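Local structure of monomethylamine methyltransferase MtmB1 (Methanosarcina barkeri, 1NTH) at residues A65-L70 with D89-A94; N234-D239 with T275-A280; Y10-R15 with C73-T78; I256-M261 with I283-M288. The protein catalyses the transfer of the methyl group of monomethylamine to the corrinoid cofactor of its partner protein MtmC, a step of methanogenesis from methylamine. One frame throughout, in Å; residues are numbered along the deposited sequence. Where two conformers were deposited one is given.

Interaction 1 of 4, residues A65-L70 with D89-A94; sequences AGFEML and DEIWDA
Trp92 NE1 is the polar atom that meets the opposite helix, and it is approached by carbon: Phe67 CZ lies 3.4 Å from Trp92 NE1, with Phe67 CE1 only slightly farther off. The phenyl rim rests over one face of the indole, CE1 standing 3.4 Å above its plane toward the edge of the ring system. Phe67 and the five-membered ring are neither coplanar nor perpendicular, their planes inclined at 33° and their centroids 4.6 Å apart. Phe67 reaches this place because its CG is anti to the backbone N (chi1 -173°), which sends the ring straight out from helix 56-73. Ile91, on the other helix, comes from the opposite direction. Its CG2 touches Phe67 CE1 at 3.4 Å, while its CD1 settles over one face of the same ring. Helices 56-73 and 88-95 come just before and just after the β-hairpin of strands 75-77 and 82-84 in the chain. The axes of segments 65-70 and 89-94 come no nearer than 11.3 Å, their N-to-C directions 127° apart, so long side chains rather than backbone bridge the interval. Leu70 adds a slacker apolar touch, its CD2 4.3 Å from Ile91 CD1. Both Leu70 and Ile91 also pack on Ile283 of helix 271-288, which extends the apolar cluster toward the barrel. Asp93 and Ala94 also pack on Lys151 of a neighbouring subunit. Glu90, on the same helix, forms a salt bridge through OE2 with Arg15 NH2.

Interaction 2 of 4, residues N234-D239 with T275-A280; sequences NELKID and TIVDVA
Leu236 and Glu235 converge from two directions on a single methyl group, CG1 of Val277. The helix carrying that valine, 271-288, is one of the outer helices of the TIM barrel, and the 234-239 segment is part of the connection that leaves barrel strand 227-231 and enters the small mixed sheet through strand 237-238. Leu236 comes in at a slant, its CD1 3.5 Å from Val277 CG1 and 4.4 Å from Ala280 CB, so that this one methyl faces two residues a helical turn apart. Glu235 lies roughly at right angles to the valine. Its chain bends at chi2, bringing OE1 to 3.7 Å from Val277 CG1. The other oxygen, OE2, takes two hydrogen bonds. Asn234 ND2 gives Glu235 OE2 a nearly straight bond of 2.9 Å (166°), lying in its own amide plane but coming down on the carboxylate from 47° above, and Ile263 N binds the same oxygen. An alanine in place of Glu235 would probably rob Ile263 N of its acceptor, take one partner from the Asn234 amide and open a gap beside Val277. The backbone is unusual here as well: the peptide before Glu235 is cis, and Leu236 adopts positive phi, which together turn the chain sharply before the strand. Beyond the turn Lys237 stretches out, and its NZ, also paired with Asp28, bonds Asn234 O at 2.9 Å, tilted 27° from the carbonyl plane.

Interaction 3 of 4, residues Y10-R15 with C73-T78; sequences YDFYDR and CGIYCT
Phe12 presses the rim of its ring against Ile75, and this is where the contact is tight. Phe12 CZ is 3.6 Å from Ile75 CG2, and Phe12 CE1 is 3.8 Å from Ile75 CB. Both aliphatic carbons sit at the ring edge, near its plane, and the two side chains cross at about a right angle. A chi1 of -168° swings CG away from the backbone N, and the phenyl group projects from helix 9-18 to the strand. Ile75 offers its CG2 branch to the ring, while its CG1 arm leads away toward Leu70 and Asn284. Farther along the strand the packing is slacker: Phe12 CE2 stands 4.4 Å from Cys77 CB, in an oblique approach. Ile238, on the neighbouring strand 237-238, and Ile243 of helix 240-251 also touch the phenylalanine, so the ring joins the N-terminal helix to the small mixed sheet at the side of the TIM barrel. Gly74, with its positive phi (91°), ends helix 56-73 and lets the chain turn directly into strand 75-77. Elsewhere on helix 9-18, Asp14 and Arg15 are partly exposed, Arg15 NH1 forming a hydrogen bond with the carbonyl O of Lys85, while the Tyr10 ring meets that of Tyr175 of a neighbouring subunit. Between helix and strand themselves only carbon atoms come together; the contact therefore rests on apolar packing, with no polar atom of either segment needing a mate across it.

Interaction 4 of 4, residues I256-M261 with I283-M288; sequences IMDEQM and INAVLM
Asp258 and Ala285 make the main van der Waals contact, and it is close. The carboxylate lies against the alanine methyl, with Asp258 OD2 3.2 Å and Asp258 CG 3.5 Å from Ala285 CB. The small residue allows the strand and helix backbones to approach, their CA atoms at Asp258 and Ala285 being 5.7 Å apart. Met288 adds a marginal touch, its CE 4.5 Å from Asp258 OD1. The aspartate carboxylate gets its hydrogen bonds elsewhere: OD2 from His294 ND1 and Gln232 NE2, OD1 with Ser289 OG just beyond the helix segment. Its chi1 of 166° sets CG across from the backbone N, which turns the carboxylate toward Ala285. Replacing Asp258 by an alanine would probably leave His294, Gln232 and Ser289 without their shared buried acceptor and open a gap over Ala285. Within the helix, Asn284 O accepts from both Leu287 N (3.1 Å) and Met288 N (2.8 Å), while Asn284 ND2 makes a weak bond to Met288 SD at 3.6 Å and an ordinary hydrogen bond to Gln232 OE1. Strand 255-259 and the parallel strand 293-300 are neighbours in the barrel, and helix 271-288 connects them; the contact is thus the inner packing of a β-α-β crossover in a TIM barrel.

Overall arrangement
Helix 271-288 ties the set together: interactions 2 and 4 both use it, their centres about 9 Å apart, and interaction 1 packs on it, Leu70 CD2 lying 3.6 Å from Ile283 CG2. Interaction 3 reaches interaction 2 through the mixed sheet, where Ile238 N probably bonds Tyr76 O at 2.9 Å, and interaction 1 through Leu70 CD1, 3.8 Å from Ile75 CD1. Interactions 1 and 3 join N-terminal elements that lie against the barrel, whereas interaction 4 belongs to its wall. There, in one of its conformers, Glu259, whose CB points away from helix 271-288, brings OE2 near N2 of the pyrrolysine at position 202, a pairing the geometry does not settle.

Interaction 1 of 4, residues A65-L70 with D89-A94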
# COMPACT_ATOMS: atom_id res chain seq x y z
N ALA A 65 -28.63 -7.69 -37.44
CA ALA A 65 -29.96 -7.60 -36.84
C ALA A 65 -29.86 -7.07 -35.41
O ALA A 65 -30.62 -6.19 -35.00
CB ALA A 65 -30.63 -8.97 -36.84
N GLY A 66 -28.92 -7.62 -34.64
CA GLY A 66 -28.74 -7.18 -33.27
C GLY A 66 -28.33 -5.72 -33.19
O GLY A 66 -28.81 -4.97 -32.34
N PHE A 67 -27.43 -5.31 -34.08
CA PHE A 67 -26.96 -3.93 -34.14
C PHE A 67 -28.14 -3.02 -34.47
O PHE A 67 -28.35 -1.99 -33.82
CB PHE A 67 -25.89 -3.79 -35.23
CG PHE A 67 -25.22 -2.44 -35.26
CD1 PHE A 67 -23.91 -2.29 -34.81
CD2 PHE A 67 -25.88 -1.33 -35.77
CE1 PHE A 67 -23.27 -1.05 -34.86
CE2 PHE A 67 -25.26 -0.08 -35.83
CZ PHE A 67 -23.95 0.06 -35.38
N GLU A 68 -28.92 -3.41 -35.47
CA GLU A 68 -30.07 -2.60 -35.89
C GLU A 68 -31.15 -2.54 -34.82
O GLU A 68 -31.82 -1.52 -34.67
CB GLU A 68 -30.66 -3.17 -37.19
CG GLU A 68 -31.56 -2.20 -37.94
CD GLU A 68 -32.11 -2.79 -39.22
OE1 GLU A 68 -31.38 -3.53 -39.91
OE2 GLU A 68 -33.28 -2.50 -39.55
N MET A 69 -31.32 -3.62 -34.08
CA MET A 69 -32.30 -3.65 -33.00
C MET A 69 -31.96 -2.55 -31.99
O MET A 69 -32.80 -1.76 -31.60
CB MET A 69 -32.26 -5.02 -32.32
CG MET A 69 -33.28 -5.22 -31.21
SD MET A 69 -34.94 -5.54 -31.83
CE MET A 69 -35.89 -5.42 -30.33
N LEU A 70 -30.70 -2.52 -31.57
CA LEU A 70 -30.26 -1.52 -30.60
C LEU A 70 -30.36 -0.10 -31.15
O LEU A 70 -30.84 0.80 -30.47
CB LEU A 70 -28.82 -1.80 -30.17
CG LEU A 70 -28.27 -0.92 -29.05
CD1 LEU A 70 -29.11 -1.11 -27.78
CD2 LEU A 70 -26.82 -1.30 -28.78
N ASP A 89 -22.80 5.98 -35.22
CA ASP A 89 -21.40 6.26 -34.94
C ASP A 89 -21.05 6.05 -33.47
O ASP A 89 -19.93 5.65 -33.15
CB ASP A 89 -21.04 7.69 -35.35
CG ASP A 89 -21.08 7.88 -36.85
OD1 ASP A 89 -20.65 6.96 -37.58
OD2 ASP A 89 -21.53 8.96 -37.31
N GLU A 90 -21.99 6.31 -32.57
CA GLU A 90 -21.74 6.11 -31.15
C GLU A 90 -21.62 4.63 -30.85
O GLU A 90 -20.77 4.21 -30.06
CB GLU A 90 -22.87 6.72 -30.31
CG GLU A 90 -22.98 8.23 -30.44
CD GLU A 90 -24.17 8.80 -29.69
OE1 GLU A 90 -25.16 8.06 -29.46
OE2 GLU A 90 -24.12 10.00 -29.34
N ILE A 91 -22.47 3.82 -31.48
CA ILE A 91 -22.41 2.38 -31.26
C ILE A 91 -21.10 1.80 -31.76
O ILE A 91 -20.48 0.97 -31.09
CB ILE A 91 -23.60 1.66 -31.94
CG1 ILE A 91 -24.92 2.18 -31.36
CG2 ILE A 91 -23.50 0.15 -31.70
CD1 ILE A 91 -26.16 1.56 -31.99
N TRP A 92 -20.65 2.24 -32.94
CA TRP A 92 -19.39 1.73 -33.48
C TRP A 92 -18.19 2.15 -32.64
O TRP A 92 -17.24 1.38 -32.50
CB TRP A 92 -19.21 2.18 -34.93
CG TRP A 92 -19.92 1.27 -35.89
CD1 TRP A 92 -20.93 1.60 -36.75
CD2 TRP A 92 -19.69 -0.13 -36.07
NE1 TRP A 92 -21.35 0.49 -37.45
CE2 TRP A 92 -20.61 -0.59 -37.04
CE3 TRP A 92 -18.81 -1.05 -35.49
CZ2 TRP A 92 -20.66 -1.93 -37.46
CZ3 TRP A 92 -18.86 -2.38 -35.90
CH2 TRP A 92 -19.78 -2.81 -36.87
N ASP A 93 -18.23 3.36 -32.09
CA ASP A 93 -17.14 3.83 -31.25
C ASP A 93 -17.01 2.90 -30.05
O ASP A 93 -15.90 2.57 -29.62
CB ASP A 93 -17.41 5.27 -30.78
CG ASP A 93 -16.41 5.75 -29.74
OD1 ASP A 93 -16.83 6.02 -28.60
OD2 ASP A 93 -15.20 5.87 -30.07
N ALA A 94 -18.14 2.45 -29.51
CA ALA A 94 -18.12 1.55 -28.37
C ALA A 94 -17.60 0.17 -28.77
O ALA A 94 -16.71 -0.38 -28.12
CB ALA A 94 -19.53 1.42 -27.77

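Interaction 2 of 4, residues N234-D239 with T275-A280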
# COMPACT_ATOMS: atom_id res chain seq x y z
N ASN A 234 -35.23 -6.48 -18.63
CA ASN A 234 -35.80 -7.15 -19.80
C ASN A 234 -36.93 -6.35 -20.45
O ASN A 234 -37.91 -6.04 -19.78
CB ASN A 234 -36.35 -8.52 -19.41
CG ASN A 234 -35.28 -9.44 -18.86
OD1 ASN A 234 -34.74 -9.21 -17.77
ND2 ASN A 234 -34.96 -10.48 -19.61
N GLU A 235 -36.81 -5.98 -21.73
CA GLU A 235 -35.65 -6.26 -22.60
C GLU A 235 -35.22 -4.88 -23.11
O GLU A 235 -36.07 -4.02 -23.35
CB GLU A 235 -36.05 -7.12 -23.80
CG GLU A 235 -36.70 -8.46 -23.47
CD GLU A 235 -35.76 -9.43 -22.77
OE1 GLU A 235 -34.53 -9.18 -22.77
OE2 GLU A 235 -36.24 -10.46 -22.25
N LEU A 236 -33.91 -4.67 -23.30
CA LEU A 236 -33.38 -3.37 -23.75
C LEU A 236 -33.99 -2.32 -22.84
O LEU A 236 -34.65 -1.38 -23.28
CB LEU A 236 -33.74 -3.09 -25.21
CG LEU A 236 -32.81 -3.72 -26.26
CD1 LEU A 236 -32.95 -5.23 -26.23
CD2 LEU A 236 -33.15 -3.18 -27.64
N LYS A 237 -33.74 -2.50 -21.55
CA LYS A 237 -34.32 -1.65 -20.52
C LYS A 237 -33.36 -1.50 -19.35
O LYS A 237 -32.54 -2.38 -19.09
CB LYS A 237 -35.62 -2.31 -20.07
CG LYS A 237 -36.41 -1.60 -19.01
CD LYS A 237 -37.61 -2.46 -18.58
CE LYS A 237 -38.52 -2.78 -19.76
NZ LYS A 237 -39.59 -3.75 -19.39
N ILE A 238 -33.47 -0.39 -18.63
CA ILE A 238 -32.60 -0.14 -17.48
C ILE A 238 -33.25 0.84 -16.50
O ILE A 238 -34.16 1.59 -16.87
CB ILE A 238 -31.24 0.44 -17.95
CG1 ILE A 238 -30.19 0.28 -16.85
CG2 ILE A 238 -31.38 1.91 -18.30
CD1 ILE A 238 -29.82 -1.15 -16.57
N ASP A 239 -32.79 0.81 -15.26
CA ASP A 239 -33.29 1.70 -14.22
C ASP A 239 -32.16 2.67 -13.86
O ASP A 239 -30.99 2.38 -14.11
CB ASP A 239 -33.71 0.90 -12.99
CG ASP A 239 -32.62 -0.03 -12.50
OD1 ASP A 239 -32.17 -0.89 -13.28
OD2 ASP A 239 -32.22 0.10 -11.33
N THR A 275 -32.56 -14.04 -29.68
CA THR A 275 -31.13 -13.98 -29.95
C THR A 275 -30.76 -12.60 -30.50
O THR A 275 -29.68 -12.08 -30.21
CB THR A 275 -30.71 -15.08 -30.95
OG1 THR A 275 -31.19 -16.35 -30.48
CG2 THR A 275 -29.19 -15.15 -31.07
N ILE A 276 -31.65 -12.01 -31.28
CA ILE A 276 -31.42 -10.67 -31.82
C ILE A 276 -31.29 -9.72 -30.62
O ILE A 276 -30.39 -8.88 -30.58
CB ILE A 276 -32.60 -10.21 -32.71
CG1 ILE A 276 -32.60 -11.02 -34.01
CG2 ILE A 276 -32.49 -8.71 -33.00
CD1 ILE A 276 -33.79 -10.72 -34.91
N VAL A 277 -32.18 -9.87 -29.65
CA VAL A 277 -32.15 -9.04 -28.45
C VAL A 277 -30.85 -9.30 -27.69
O VAL A 277 -30.21 -8.37 -27.19
CB VAL A 277 -33.35 -9.35 -27.52
CG1 VAL A 277 -33.12 -8.75 -26.14
CG2 VAL A 277 -34.62 -8.79 -28.13
N ASP A 278 -30.46 -10.57 -27.60
CA ASP A 278 -29.24 -10.95 -26.89
C ASP A 278 -28.02 -10.26 -27.49
O ASP A 278 -27.19 -9.72 -26.77
CB ASP A 278 -29.06 -12.47 -26.93
CG ASP A 278 -28.09 -12.97 -25.88
OD1 ASP A 278 -27.46 -12.14 -25.20
OD2 ASP A 278 -27.96 -14.21 -25.74
N VAL A 279 -27.91 -10.29 -28.82
CA VAL A 279 -26.79 -9.63 -29.48
C VAL A 279 -26.84 -8.13 -29.17
O VAL A 279 -25.83 -7.51 -28.87
CB VAL A 279 -26.82 -9.86 -31.02
CG1 VAL A 279 -25.80 -8.96 -31.71
CG2 VAL A 279 -26.52 -11.32 -31.32
N ALA A 280 -28.04 -7.56 -29.22
CA ALA A 280 -28.22 -6.15 -28.94
C ALA A 280 -27.78 -5.78 -27.52
O ALA A 280 -27.20 -4.72 -27.31
CB ALA A 280 -29.68 -5.74 -29.16

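Interaction 3 of 4, residues Y10-R15 with C73-T78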
# COMPACT_ATOMS: atom_id res chain seq x y z
N TYR A 10 -23.35 9.00 -18.15
CA TYR A 10 -23.77 10.38 -17.94
C TYR A 10 -24.64 10.83 -19.11
O TYR A 10 -25.65 11.52 -18.92
CB TYR A 10 -22.55 11.29 -17.78
CG TYR A 10 -21.66 10.84 -16.65
CD1 TYR A 10 -20.50 10.12 -16.89
CD2 TYR A 10 -22.02 11.08 -15.32
CE1 TYR A 10 -19.71 9.64 -15.85
CE2 TYR A 10 -21.24 10.61 -14.27
CZ TYR A 10 -20.09 9.89 -14.54
OH TYR A 10 -19.33 9.41 -13.50
N ASP A 11 -24.25 10.45 -20.33
CA ASP A 11 -25.03 10.80 -21.51
C ASP A 11 -26.37 10.08 -21.42
O ASP A 11 -27.40 10.61 -21.83
CB ASP A 11 -24.32 10.36 -22.79
CG ASP A 11 -23.00 11.06 -23.01
OD1 ASP A 11 -22.99 12.31 -22.99
OD2 ASP A 11 -21.98 10.37 -23.20
N PHE A 12 -26.35 8.86 -20.89
CA PHE A 12 -27.58 8.09 -20.77
C PHE A 12 -28.56 8.84 -19.89
O PHE A 12 -29.73 9.01 -20.25
CB PHE A 12 -27.32 6.71 -20.17
CG PHE A 12 -28.49 5.79 -20.31
CD1 PHE A 12 -28.60 4.94 -21.40
CD2 PHE A 12 -29.52 5.82 -19.37
CE1 PHE A 12 -29.73 4.14 -21.58
CE2 PHE A 12 -30.65 5.02 -19.54
CZ PHE A 12 -30.75 4.18 -20.64
N TYR A 13 -28.10 9.28 -18.73
CA TYR A 13 -28.96 10.02 -17.81
C TYR A 13 -29.54 11.24 -18.50
O TYR A 13 -30.75 11.49 -18.42
CB TYR A 13 -28.17 10.46 -16.57
CG TYR A 13 -28.99 11.26 -15.59
CD1 TYR A 13 -29.89 10.62 -14.73
CD2 TYR A 13 -28.90 12.65 -15.53
CE1 TYR A 13 -30.69 11.36 -13.85
CE2 TYR A 13 -29.69 13.39 -14.66
CZ TYR A 13 -30.58 12.74 -13.82
OH TYR A 13 -31.35 13.48 -12.95
N ASP A 14 -28.69 12.00 -19.18
CA ASP A 14 -29.12 13.21 -19.89
C ASP A 14 -30.27 12.90 -20.85
O ASP A 14 -31.31 13.56 -20.83
CB ASP A 14 -27.96 13.80 -20.70
CG ASP A 14 -26.89 14.43 -19.83
OD1 ASP A 14 -25.83 14.80 -20.39
OD2 ASP A 14 -27.10 14.58 -18.61
N ARG A 15 -30.07 11.89 -21.69
CA ARG A 15 -31.07 11.51 -22.67
C ARG A 15 -32.32 10.89 -22.07
O ARG A 15 -33.42 11.07 -22.59
CB ARG A 15 -30.45 10.56 -23.70
CG ARG A 15 -29.27 11.19 -24.41
CD ARG A 15 -28.65 10.28 -25.46
NE ARG A 15 -27.42 10.88 -25.97
CZ ARG A 15 -26.69 10.38 -26.96
NH1 ARG A 15 -27.08 9.27 -27.58
NH2 ARG A 15 -25.58 11.00 -27.34
N CYS A 73 -34.41 0.78 -31.81
CA CYS A 73 -35.25 0.80 -30.62
C CYS A 73 -34.73 1.71 -29.53
O CYS A 73 -35.46 2.56 -29.01
CB CYS A 73 -35.37 -0.61 -30.02
SG CYS A 73 -36.31 -1.76 -31.03
N GLY A 74 -33.46 1.53 -29.17
CA GLY A 74 -32.88 2.32 -28.11
C GLY A 74 -33.09 1.56 -26.81
O GLY A 74 -33.36 0.36 -26.82
N ILE A 75 -32.97 2.27 -25.69
CA ILE A 75 -33.13 1.66 -24.38
C ILE A 75 -34.20 2.39 -23.57
O ILE A 75 -34.20 3.62 -23.48
CB ILE A 75 -31.80 1.72 -23.58
CG1 ILE A 75 -30.70 0.97 -24.35
CG2 ILE A 75 -32.00 1.13 -22.19
CD1 ILE A 75 -30.95 -0.52 -24.50
N TYR A 76 -35.11 1.62 -22.98
CA TYR A 76 -36.19 2.19 -22.18
C TYR A 76 -35.73 2.39 -20.74
O TYR A 76 -35.20 1.47 -20.12
CB TYR A 76 -37.39 1.24 -22.18
CG TYR A 76 -38.62 1.80 -21.50
CD1 TYR A 76 -39.41 2.77 -22.13
CD2 TYR A 76 -38.99 1.38 -20.23
CE1 TYR A 76 -40.53 3.30 -21.51
CE2 TYR A 76 -40.12 1.91 -19.59
CZ TYR A 76 -40.88 2.87 -20.24
OH TYR A 76 -42.00 3.39 -19.63
N CYS A 77 -35.92 3.60 -20.21
CA CYS A 77 -35.56 3.89 -18.83
C CYS A 77 -36.83 3.80 -17.99
O CYS A 77 -37.76 4.59 -18.17
CB CYS A 77 -34.96 5.29 -18.70
SG CYS A 77 -34.51 5.72 -16.99
N THR A 78 -36.88 2.83 -17.08
CA THR A 78 -38.05 2.61 -16.25
C THR A 78 -38.43 3.74 -15.30
O THR A 78 -39.60 3.93 -14.99
CB THR A 78 -37.91 1.32 -15.41
OG1 THR A 78 -36.73 1.41 -14.60
CG2 THR A 78 -37.81 0.10 -16.32

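Interaction 4 of 4, residues I256-M261 with I283-M288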
# COMPACT_ATOMS: atom_id res chain seq x y z
N ILE A 256 -15.74 -4.02 -14.75
CA ILE A 256 -17.20 -4.03 -14.79
C ILE A 256 -17.80 -5.19 -15.57
O ILE A 256 -17.43 -5.43 -16.72
CB ILE A 256 -17.74 -2.71 -15.40
CG1 ILE A 256 -17.36 -1.53 -14.50
CG2 ILE A 256 -19.26 -2.79 -15.57
CD1 ILE A 256 -17.73 -0.18 -15.07
N MET A 257 -18.72 -5.91 -14.94
CA MET A 257 -19.42 -7.01 -15.59
C MET A 257 -20.88 -6.61 -15.74
O MET A 257 -21.61 -6.52 -14.75
CB MET A 257 -19.34 -8.30 -14.77
CG MET A 257 -20.06 -9.47 -15.46
SD MET A 257 -20.61 -10.77 -14.33
CE MET A 257 -22.11 -10.01 -13.69
N ASP A 258 -21.29 -6.34 -16.97
CA ASP A 258 -22.67 -5.99 -17.26
C ASP A 258 -23.36 -7.32 -17.55
O ASP A 258 -22.79 -8.19 -18.21
CB ASP A 258 -22.73 -5.08 -18.49
CG ASP A 258 -24.13 -4.95 -19.06
OD1 ASP A 258 -24.79 -3.91 -18.81
OD2 ASP A 258 -24.58 -5.89 -19.75
N GLU A 259 -24.58 -7.50 -17.05
CA GLU A 259 -25.29 -8.75 -17.31
C GLU A 259 -26.70 -8.50 -17.82
O GLU A 259 -27.31 -7.48 -17.52
CB GLU A 259 -25.37 -9.60 -16.04
CG GLU A 259 -26.23 -9.01 -14.94
CD GLU A 259 -26.38 -9.95 -13.76
OE1 GLU A 259 -27.16 -9.63 -12.84
OE2 GLU A 259 -25.70 -11.00 -13.75
N GLN A 260 -27.19 -9.44 -18.62
CA GLN A 260 -28.56 -9.36 -19.13
C GLN A 260 -28.98 -10.80 -19.37
O GLN A 260 -28.21 -11.62 -19.86
CB GLN A 260 -28.63 -8.55 -20.43
CG GLN A 260 -30.01 -7.92 -20.68
CD GLN A 260 -30.98 -8.83 -21.41
OE1 GLN A 260 -32.18 -8.84 -21.13
NE2 GLN A 260 -30.46 -9.58 -22.38
N MET A 261 -30.21 -11.11 -18.98
CA MET A 261 -30.73 -12.45 -19.13
C MET A 261 -32.00 -12.43 -19.97
O MET A 261 -33.11 -12.38 -19.44
CB MET A 261 -31.03 -13.04 -17.75
CG MET A 261 -29.79 -13.16 -16.84
SD MET A 261 -29.10 -11.58 -16.26
CE MET A 261 -30.22 -11.21 -14.89
N ILE A 283 -23.97 -5.76 -27.07
CA ILE A 283 -23.45 -4.50 -27.57
C ILE A 283 -23.76 -3.35 -26.60
O ILE A 283 -22.91 -2.51 -26.33
CB ILE A 283 -24.05 -4.17 -28.97
CG1 ILE A 283 -23.58 -5.21 -30.00
CG2 ILE A 283 -23.62 -2.78 -29.41
CD1 ILE A 283 -24.27 -5.10 -31.37
N ASN A 284 -24.98 -3.33 -26.06
CA ASN A 284 -25.36 -2.28 -25.13
C ASN A 284 -24.46 -2.28 -23.89
O ASN A 284 -24.22 -1.24 -23.28
CB ASN A 284 -26.82 -2.44 -24.70
CG ASN A 284 -27.35 -1.23 -23.97
OD1 ASN A 284 -27.23 -0.11 -24.45
ND2 ASN A 284 -27.93 -1.44 -22.79
N ALA A 285 -23.95 -3.46 -23.52
CA ALA A 285 -23.09 -3.59 -22.36
C ALA A 285 -21.86 -2.68 -22.44
O ALA A 285 -21.50 -2.03 -21.46
CB ALA A 285 -22.65 -5.04 -22.19
N VAL A 286 -21.22 -2.64 -23.60
CA VAL A 286 -20.01 -1.83 -23.75
C VAL A 286 -20.30 -0.37 -24.08
O VAL A 286 -19.40 0.47 -24.10
CB VAL A 286 -19.07 -2.43 -24.84
CG1 VAL A 286 -18.69 -3.84 -24.45
CG2 VAL A 286 -19.75 -2.42 -26.21
N LEU A 287 -21.57 -0.08 -24.31
CA LEU A 287 -22.00 1.27 -24.65
C LEU A 287 -22.54 1.99 -23.42
O LEU A 287 -21.99 3.00 -22.97
CB LEU A 287 -23.08 1.15 -25.74
CG LEU A 287 -23.64 2.34 -26.51
CD1 LEU A 287 -22.53 3.14 -27.17
CD2 LEU A 287 -24.61 1.81 -27.57
N MET A 288 -23.62 1.46 -22.85
CA MET A 288 -24.25 2.05 -21.69
C MET A 288 -23.52 1.80 -20.37
O MET A 288 -23.41 2.70 -19.54
CB MET A 288 -25.69 1.52 -21.59
CG MET A 288 -26.48 1.98 -20.38
SD MET A 288 -28.06 1.09 -20.23
CE MET A 288 -27.51 -0.43 -19.46